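Local structure of kelch-like protein 7 (Homo sapiens, 3II7) at residues W236-K242 with A254-G258; M187-R191 with L215-E219. The protein serves as the substrate-specific adapter of a CUL3-RBX1 E3 ubiquitin ligase, the chain here being its six-repeat Kelch domain. All coordinates share one frame; numbering follows the deposited sequence. Where two conformers were deposited one is given.

Interaction 1. Residues W236-K242 with A254-G258. With EDO (1,2-ethanediol), chain J; EDO (1,2-ethanediol), chain K; EDO (1,2-ethanediol), chain I.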
ATOM      1  N   TRP A 236      12.767   1.853  14.490  1.00  6.09           N
ATOM      2  CA  TRP A 236      12.238   0.520  14.706  1.00  4.64           C
ATOM      3  C   TRP A 236      12.642  -0.314  13.504  1.00  4.58           C
ATOM      4  O   TRP A 236      12.502   0.140  12.354  1.00  6.75           O
ATOM      5  CB  TRP A 236      10.720   0.609  14.771  1.00  7.13           C
ATOM      6  CG  TRP A 236       9.968  -0.702  14.901  1.00  4.15           C
ATOM      7  CD1 TRP A 236       9.727  -1.419  16.066  1.00  5.54           C
ATOM      8  CD2 TRP A 236       9.282  -1.389  13.868  1.00  5.38           C
ATOM      9  NE1 TRP A 236       8.967  -2.516  15.787  1.00  5.89           N
ATOM     10  CE2 TRP A 236       8.686  -2.536  14.448  1.00  4.21           C
ATOM     11  CE3 TRP A 236       9.135  -1.177  12.484  1.00  6.67           C
ATOM     12  CZ2 TRP A 236       7.938  -3.436  13.704  1.00  6.30           C
ATOM     13  CZ3 TRP A 236       8.389  -2.093  11.750  1.00  2.30           C
ATOM     14  CH2 TRP A 236       7.808  -3.203  12.368  1.00  5.12           C
ATOM     15  N   LYS A 237      13.099  -1.519  13.756  1.00  4.50           N
ATOM     16  CA  LYS A 237      13.498  -2.450  12.672  1.00  2.98           C
ATOM     17  C   LYS A 237      12.627  -3.689  12.715  1.00  2.00           C
ATOM     18  O   LYS A 237      12.739  -4.491  13.631  1.00  6.78           O
ATOM     19  CB  LYS A 237      14.955  -2.851  12.850  1.00  4.23           C
ATOM     20  CG  LYS A 237      15.517  -3.647  11.720  1.00  5.40           C
ATOM     21  CD  LYS A 237      17.041  -3.620  11.699  1.00  9.58           C
ATOM     22  CE  LYS A 237      17.571  -4.329  10.510  1.00 11.39           C
ATOM     23  NZ  LYS A 237      19.098  -4.345  10.530  1.00 10.25           N
ATOM     24  N   GLY A 238      11.745  -3.807  11.728  1.00  3.80           N
ATOM     25  CA  GLY A 238      10.863  -4.954  11.603  1.00  2.69           C
ATOM     26  C   GLY A 238      10.830  -5.433  10.158  1.00  4.93           C
ATOM     27  O   GLY A 238      11.708  -5.086   9.366  1.00  5.70           O
ATOM     28  N   VAL A 239       9.806  -6.198   9.810  1.00  3.04           N
ATOM     29  CA  VAL A 239       9.736  -6.824   8.475  1.00  2.97           C
ATOM     30  C   VAL A 239       8.569  -6.335   7.601  1.00  2.27           C
ATOM     31  O   VAL A 239       8.595  -6.513   6.381  1.00  5.49           O
ATOM     32  CB  VAL A 239       9.731  -8.367   8.579  1.00  2.98           C
ATOM     33  CG1 VAL A 239      11.085  -8.879   9.147  1.00  5.77           C
ATOM     34  CG2 VAL A 239       8.518  -8.900   9.407  1.00  6.82           C
ATOM     35  N   THR A 240       7.533  -5.753   8.215  1.00  3.63           N
ATOM     36  CA  THR A 240       6.455  -5.130   7.436  1.00  2.00           C
ATOM     37  C   THR A 240       6.104  -3.773   8.027  1.00  6.42           C
ATOM     38  O   THR A 240       6.270  -3.538   9.243  1.00  7.83           O
ATOM     39  CB  THR A 240       5.206  -6.028   7.323  1.00  4.38           C
ATOM     40  OG1 THR A 240       4.474  -5.980   8.563  1.00  8.85           O
ATOM     41  CG2 THR A 240       5.581  -7.478   6.980  1.00  5.73           C
ATOM     42  N   VAL A 241       5.656  -2.869   7.172  1.00  6.13           N
ATOM     43  CA  VAL A 241       5.157  -1.592   7.666  0.50  7.91           C
ATOM     44  C   VAL A 241       3.897  -1.193   6.965  1.00 10.40           C
ATOM     45  O   VAL A 241       3.660  -1.511   5.820  1.00 10.10           O
ATOM     46  CB  VAL A 241       6.153  -0.448   7.563  0.50  8.97           C
ATOM     47  CG1 VAL A 241       7.274  -0.578   8.623  0.50  2.00           C
ATOM     48  CG2 VAL A 241       6.695  -0.358   6.176  0.50  4.03           C
ATOM     49  N   LYS A 242       3.043  -0.541   7.736  1.00  5.53           N
ATOM     50  CA  LYS A 242       1.791   0.010   7.211  0.50  3.13           C
ATOM     51  C   LYS A 242       1.906   1.503   7.402  1.00  4.33           C
ATOM     52  O   LYS A 242       1.928   1.989   8.540  1.00  5.19           O
ATOM     53  CB  LYS A 242       0.594  -0.553   7.947  0.50  6.73           C
ATOM     54  CG  LYS A 242       0.451  -2.060   7.803  0.50  4.09           C
ATOM     55  CD  LYS A 242       0.153  -2.462   6.377  0.50  6.68           C
ATOM     56  CE  LYS A 242       0.166  -3.973   6.217  0.50 11.31           C
ATOM     57  NZ  LYS A 242       1.550  -4.581   6.206  0.50  8.25           N
ATOM     58  N   ALA A 254       1.322   0.842  11.834  1.00  4.33           N
ATOM     59  CA  ALA A 254       1.388  -0.571  12.254  1.00  5.50           C
ATOM     60  C   ALA A 254       2.593  -1.226  11.601  1.00  5.04           C
ATOM     61  O   ALA A 254       3.119  -0.741  10.626  1.00  5.50           O
ATOM     62  CB  ALA A 254       0.085  -1.318  11.855  1.00  5.02           C
ATOM     63  N   GLY A 255       3.022  -2.328  12.154  1.00  5.75           N
ATOM     64  CA  GLY A 255       4.077  -3.122  11.536  1.00  4.02           C
ATOM     65  C   GLY A 255       4.358  -4.375  12.328  1.00  5.03           C
ATOM     66  O   GLY A 255       4.228  -4.397  13.550  1.00  4.89           O
ATOM     67  N   PHE A 256       4.735  -5.426  11.611  1.00  3.56           N
ATOM     68  CA  PHE A 256       5.148  -6.688  12.192  1.00  4.69           C
ATOM     69  C   PHE A 256       6.645  -6.695  12.307  1.00  5.75           C
ATOM     70  O   PHE A 256       7.357  -6.467  11.338  1.00  3.17           O
ATOM     71  CB  PHE A 256       4.692  -7.858  11.316  1.00  4.14           C
ATOM     72  CG  PHE A 256       5.085  -9.210  11.851  1.00  6.51           C
ATOM     73  CD1 PHE A 256       4.803  -9.550  13.157  1.00  8.54           C
ATOM     74  CD2 PHE A 256       5.743 -10.135  11.050  1.00 12.63           C
ATOM     75  CE1 PHE A 256       5.159 -10.798  13.666  1.00 11.22           C
ATOM     76  CE2 PHE A 256       6.090 -11.390  11.550  1.00 13.03           C
ATOM     77  CZ  PHE A 256       5.813 -11.703  12.872  1.00 11.03           C
ATOM     78  N   GLN A 257       7.139  -6.982  13.489  1.00  3.80           N
ATOM     79  CA  GLN A 257       8.572  -6.921  13.733  1.00  2.80           C
ATOM     80  C   GLN A 257       9.295  -8.155  13.238  1.00  5.04           C
ATOM     81  O   GLN A 257      10.444  -8.044  12.818  1.00  6.51           O
ATOM     82  CB  GLN A 257       8.871  -6.721  15.221  1.00  5.59           C
ATOM     83  CG  GLN A 257      10.314  -6.266  15.506  1.00  7.93           C
ATOM     84  CD  GLN A 257      11.343  -7.378  15.538  1.00 14.53           C
ATOM     85  OE1 GLN A 257      11.037  -8.536  15.848  1.00 11.02           O
ATOM     86  NE2 GLN A 257      12.595  -7.024  15.209  1.00 12.58           N
ATOM     87  N   GLY A 258       8.625  -9.313  13.281  1.00  6.54           N
ATOM     88  CA  GLY A 258       9.286 -10.609  13.161  1.00 10.02           C
ATOM     89  C   GLY A 258       8.949 -11.475  14.369  1.00 11.50           C
ATOM     90  O   GLY A 258       8.622 -12.650  14.224  1.00 10.89           O
TER
HETATM   91  C1  EDO J 959      13.017  -2.657  17.525  1.00 34.19           C
HETATM   92  O1  EDO J 959      13.857  -2.090  16.522  1.00 17.69           O
HETATM   93  C2  EDO J 959      12.296  -3.843  16.941  1.00 27.77           C
HETATM   94  O2  EDO J 959      13.232  -4.802  16.441  1.00 47.17           O
HETATM   95  C1  EDO K 960      13.580  -7.722  11.932  1.00 25.46           C
HETATM   96  O1  EDO K 960      13.027  -9.026  12.197  1.00 28.96           O
HETATM   97  C2  EDO K 960      15.069  -7.797  11.624  1.00 32.61           C
HETATM   98  O2  EDO K 960      15.304  -8.841  10.675  1.00 36.35           O
HETATM   99  C1  EDO I 958       1.730  -9.585   8.792  1.00 43.47           C
HETATM  100  O1  EDO I 958       1.207  -9.312  10.093  1.00 38.84           O
HETATM  101  C2  EDO I 958       2.680  -8.476   8.379  1.00 27.62           C
HETATM  102  O2  EDO I 958       2.006  -7.191   8.195  1.00 33.76           O
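F256 O takes two consecutive backbone N-H groups of the 236-242 loop in its carbonyl plane, V239 N at 2.9 Å and T240 N at 3.2 Å. The third backbone bond, K242 N to A254 O, belongs to an antiparallel hydrogen-bonded pair. Two side chains add polar bonds. T240 OG1, held between its own N and carbonyl carbon (chi1 77°), accepts F256 N at 3.1 Å. Q257 bends at chi2 (-82°) and brings NE2 to K237 O at 3.0 Å; a leucine here would probably leave that carbonyl without its amide donor. Ethanediol molecules, probably from the crystallisation liquor, bind K237, T240 and the Q257 carbonyl at the margins. Apolar packing completes the contact: CZ2 of the W236 indole lies 3.5 Å from Q257 CA, and V239 CG2 runs beside F256, 3.5 Å from CD2. A CB on G238 or G255 would clash with CH2 of W236. In the Kelch propeller, the 236-242 loop runs from the last strand of one blade (227-230) into the first of the next (242-246), and there meets the loop after strand 249-254 of that next blade.

Interaction 2. Residues M187-R191 with L215-E219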
ATOM      1  N   MET A 187      15.885   0.707  -6.656  1.00  3.69           N
ATOM      2  CA  MET A 187      16.081   1.113  -5.258  1.00  3.25           C
ATOM      3  C   MET A 187      17.477   0.704  -4.805  1.00  4.45           C
ATOM      4  O   MET A 187      18.098  -0.229  -5.386  1.00  4.52           O
ATOM      5  CB  MET A 187      15.029   0.468  -4.330  1.00  6.24           C
ATOM      6  CG  MET A 187      13.644   0.999  -4.523  1.00  4.38           C
ATOM      7  SD  MET A 187      12.492   0.302  -3.343  1.00  6.68           S
ATOM      8  CE  MET A 187      12.537  -1.462  -3.781  1.00  9.00           C
ATOM      9  N   ILE A 188      17.979   1.405  -3.791  1.00  5.33           N
ATOM     10  CA  ILE A 188      19.249   1.032  -3.158  1.00  3.28           C
ATOM     11  C   ILE A 188      19.120  -0.331  -2.458  1.00  2.39           C
ATOM     12  O   ILE A 188      20.020  -1.176  -2.539  1.00  4.81           O
ATOM     13  CB  ILE A 188      19.694   2.106  -2.180  1.00  2.00           C
ATOM     14  CG1 ILE A 188      19.954   3.398  -2.976  1.00  5.17           C
ATOM     15  CG2 ILE A 188      20.912   1.646  -1.375  1.00  4.41           C
ATOM     16  CD1 ILE A 188      20.088   4.641  -2.091  1.00  5.66           C
ATOM     17  N   GLU A 189      17.964  -0.541  -1.799  1.00  4.53           N
ATOM     18  CA  GLU A 189      17.679  -1.765  -1.073  1.00  4.05           C
ATOM     19  C   GLU A 189      16.636  -2.574  -1.826  1.00  5.67           C
ATOM     20  O   GLU A 189      15.650  -2.010  -2.309  1.00  6.29           O
ATOM     21  CB  GLU A 189      17.115  -1.426   0.300  1.00  5.12           C
ATOM     22  CG  GLU A 189      18.101  -0.878   1.267  1.00 10.27           C
ATOM     23  CD  GLU A 189      19.016  -1.939   1.929  1.00 12.71           C
ATOM     24  OE1 GLU A 189      18.866  -3.134   1.666  1.00 16.17           O
ATOM     25  OE2 GLU A 189      19.873  -1.536   2.723  1.00 14.30           O
ATOM     26  N   ALA A 190      16.813  -3.904  -1.894  1.00  4.55           N
ATOM     27  CA  ALA A 190      15.700  -4.764  -2.278  1.00  4.42           C
ATOM     28  C   ALA A 190      14.682  -4.703  -1.123  1.00  3.20           C
ATOM     29  O   ALA A 190      15.077  -4.699   0.040  1.00  3.88           O
ATOM     30  CB  ALA A 190      16.175  -6.192  -2.516  1.00  4.29           C
ATOM     31  N   ARG A 191      13.387  -4.627  -1.433  1.00  3.38           N
ATOM     32  CA  ARG A 191      12.333  -4.485  -0.399  1.00  3.98           C
ATOM     33  C   ARG A 191      11.068  -5.138  -0.862  1.00  3.14           C
ATOM     34  O   ARG A 191      10.691  -4.993  -2.031  1.00  3.85           O
ATOM     35  CB  ARG A 191      11.948  -3.004  -0.114  1.00  5.14           C
ATOM     36  CG  ARG A 191      13.063  -2.074   0.194  1.00  4.86           C
ATOM     37  CD  ARG A 191      12.557  -0.658   0.359  1.00  3.73           C
ATOM     38  NE  ARG A 191      13.704   0.227   0.527  1.00  3.96           N
ATOM     39  CZ  ARG A 191      14.255   0.547   1.693  1.00  6.39           C
ATOM     40  NH1 ARG A 191      13.756   0.125   2.848  1.00  6.09           N
ATOM     41  NH2 ARG A 191      15.320   1.313   1.712  1.00  5.74           N
ATOM     42  N   LEU A 215      14.131  -4.405   7.628  1.00  4.98           N
ATOM     43  CA  LEU A 215      14.801  -3.156   7.269  1.00  4.67           C
ATOM     44  C   LEU A 215      14.272  -2.004   8.113  1.00  5.49           C
ATOM     45  O   LEU A 215      13.062  -1.771   8.136  1.00  9.16           O
ATOM     46  CB  LEU A 215      14.572  -2.836   5.807  1.00  5.52           C
ATOM     47  CG  LEU A 215      15.113  -3.804   4.779  1.00  4.54           C
ATOM     48  CD1 LEU A 215      14.556  -3.517   3.386  1.00  7.17           C
ATOM     49  CD2 LEU A 215      16.653  -3.723   4.755  1.00  5.43           C
ATOM     50  N   ASP A 216      15.185  -1.257   8.754  1.00  3.49           N
ATOM     51  CA  ASP A 216      14.821  -0.001   9.380  1.00  3.41           C
ATOM     52  C   ASP A 216      15.022   1.157   8.444  1.00  5.21           C
ATOM     53  O   ASP A 216      14.551   2.245   8.734  1.00  6.39           O
ATOM     54  CB  ASP A 216      15.554   0.231  10.722  1.00  3.31           C
ATOM     55  CG  ASP A 216      17.069   0.351  10.575  1.00 12.80           C
ATOM     56  OD1 ASP A 216      17.641  -0.059   9.554  1.00 13.85           O
ATOM     57  OD2 ASP A 216      17.691   0.860  11.511  1.00 12.70           O
ATOM     58  N   ASN A 217      15.684   0.930   7.314  1.00  5.21           N
ATOM     59  CA  ASN A 217      16.102   2.056   6.503  1.00  6.40           C
ATOM     60  C   ASN A 217      15.038   2.533   5.517  1.00  4.23           C
ATOM     61  O   ASN A 217      13.982   1.877   5.271  1.00  3.40           O
ATOM     62  CB  ASN A 217      17.499   1.847   5.889  1.00  6.30           C
ATOM     63  CG  ASN A 217      17.567   0.726   4.869  1.00  4.35           C
ATOM     64  OD1 ASN A 217      16.619   0.426   4.172  1.00  5.52           O
ATOM     65  ND2 ASN A 217      18.762   0.134   4.753  1.00  8.14           N
ATOM     66  N   VAL A 218      15.294   3.707   4.988  1.00  2.45           N
ATOM     67  CA  VAL A 218      14.322   4.490   4.267  1.00  3.77           C
ATOM     68  C   VAL A 218      15.022   5.193   3.135  1.00  5.27           C
ATOM     69  O   VAL A 218      16.103   5.743   3.310  1.00  4.81           O
ATOM     70  CB  VAL A 218      13.641   5.540   5.198  1.00  2.41           C
ATOM     71  CG1 VAL A 218      12.596   6.415   4.418  1.00  2.99           C
ATOM     72  CG2 VAL A 218      12.984   4.840   6.416  1.00  4.17           C
ATOM     73  N   GLU A 219      14.416   5.182   1.971  1.00  2.58           N
ATOM     74  CA  GLU A 219      14.994   5.867   0.829  1.00  2.68           C
ATOM     75  C   GLU A 219      13.904   6.537   0.036  1.00  2.12           C
ATOM     76  O   GLU A 219      12.722   6.193   0.171  1.00  4.29           O
ATOM     77  CB  GLU A 219      15.789   4.894  -0.054  1.00  4.86           C
ATOM     78  CG  GLU A 219      14.976   3.708  -0.641  1.00  4.01           C
ATOM     79  CD  GLU A 219      15.855   2.768  -1.419  1.00  6.28           C
ATOM     80  OE1 GLU A 219      16.365   3.187  -2.484  1.00  5.68           O
ATOM     81  OE2 GLU A 219      16.087   1.614  -0.962  1.00  7.27           O
TER
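E219 reaches across to the 187-191 loop and accepts two consecutive backbone amides, one on each carboxylate oxygen: I188 N lies 2.7 Å from OE1 and E189 N 3.0 Å from OE2, both on the syn lone pairs. Its CG sits between the backbone N and the carbonyl carbon (chi1 60°), and the chain then runs out straight, which carries the carboxylate to those amides.

From the opposite direction comes R191, extended from CG to NE. It meets E219 side-on, with NE and NH2 both directed at OE2; NH2 is 2.8 Å from that oxygen, on the anti lone pair, and forms the salt bridge. The carboxylate stands nearly upright to the guanidinium, their planes 81° apart, yet OE2 lies in the guanidinium plane at its edge. Three donors thus converge on OE2, probably stabilising the ionised acid.

This is a joint between neighbouring blades of the Kelch beta-propeller: R191 and E189 belong to the loop after strand 180-184 of Kelch 4, E219 to strand 218-222 of Kelch 5. R191 also points its far end at N217, NH2 standing 2.9 Å from OD1 and above the amide carbonyl plane, while NH1 reaches N217 O at 3.0 Å and has G207 O as a further acceptor.

The N217 amide is shared. While OD1 faces R191, ND2 gives a bond of 2.9 Å to E189 OE2, arriving from above the carboxylate plane. E189 folds back at chi2 (-79°), and its CB lies above one face of the R191 guanidinium, offset toward the rim. L215 adds its two methyls, CD1 against A190 O at 3.6 Å and CD2 beside E189 OE1. Beyond the segments, W228 touches both M187 and E219, and A205 of strand 202-206 packs on R191.

Overall arrangement
Interaction 2 comes first along the chain and closes before interaction 1 opens; their centres lie about 13 Å apart. The blade made of strands 195-199, 202-206, 218-222 and 227-230 lies between the two: interaction 2 joins the 187-191 loop that enters it to its third strand and the residues just before, and interaction 1 joins the 236-242 loop that leaves it to the following blade. The two contacts also touch directly, through a probable hydrogen bond from L215 N to G238 O and packing of K237 on D216. Both lie at loops that pass from one propeller blade to the next, on either end of this blade along the chain, in the Kelch domain of the ligase adapter.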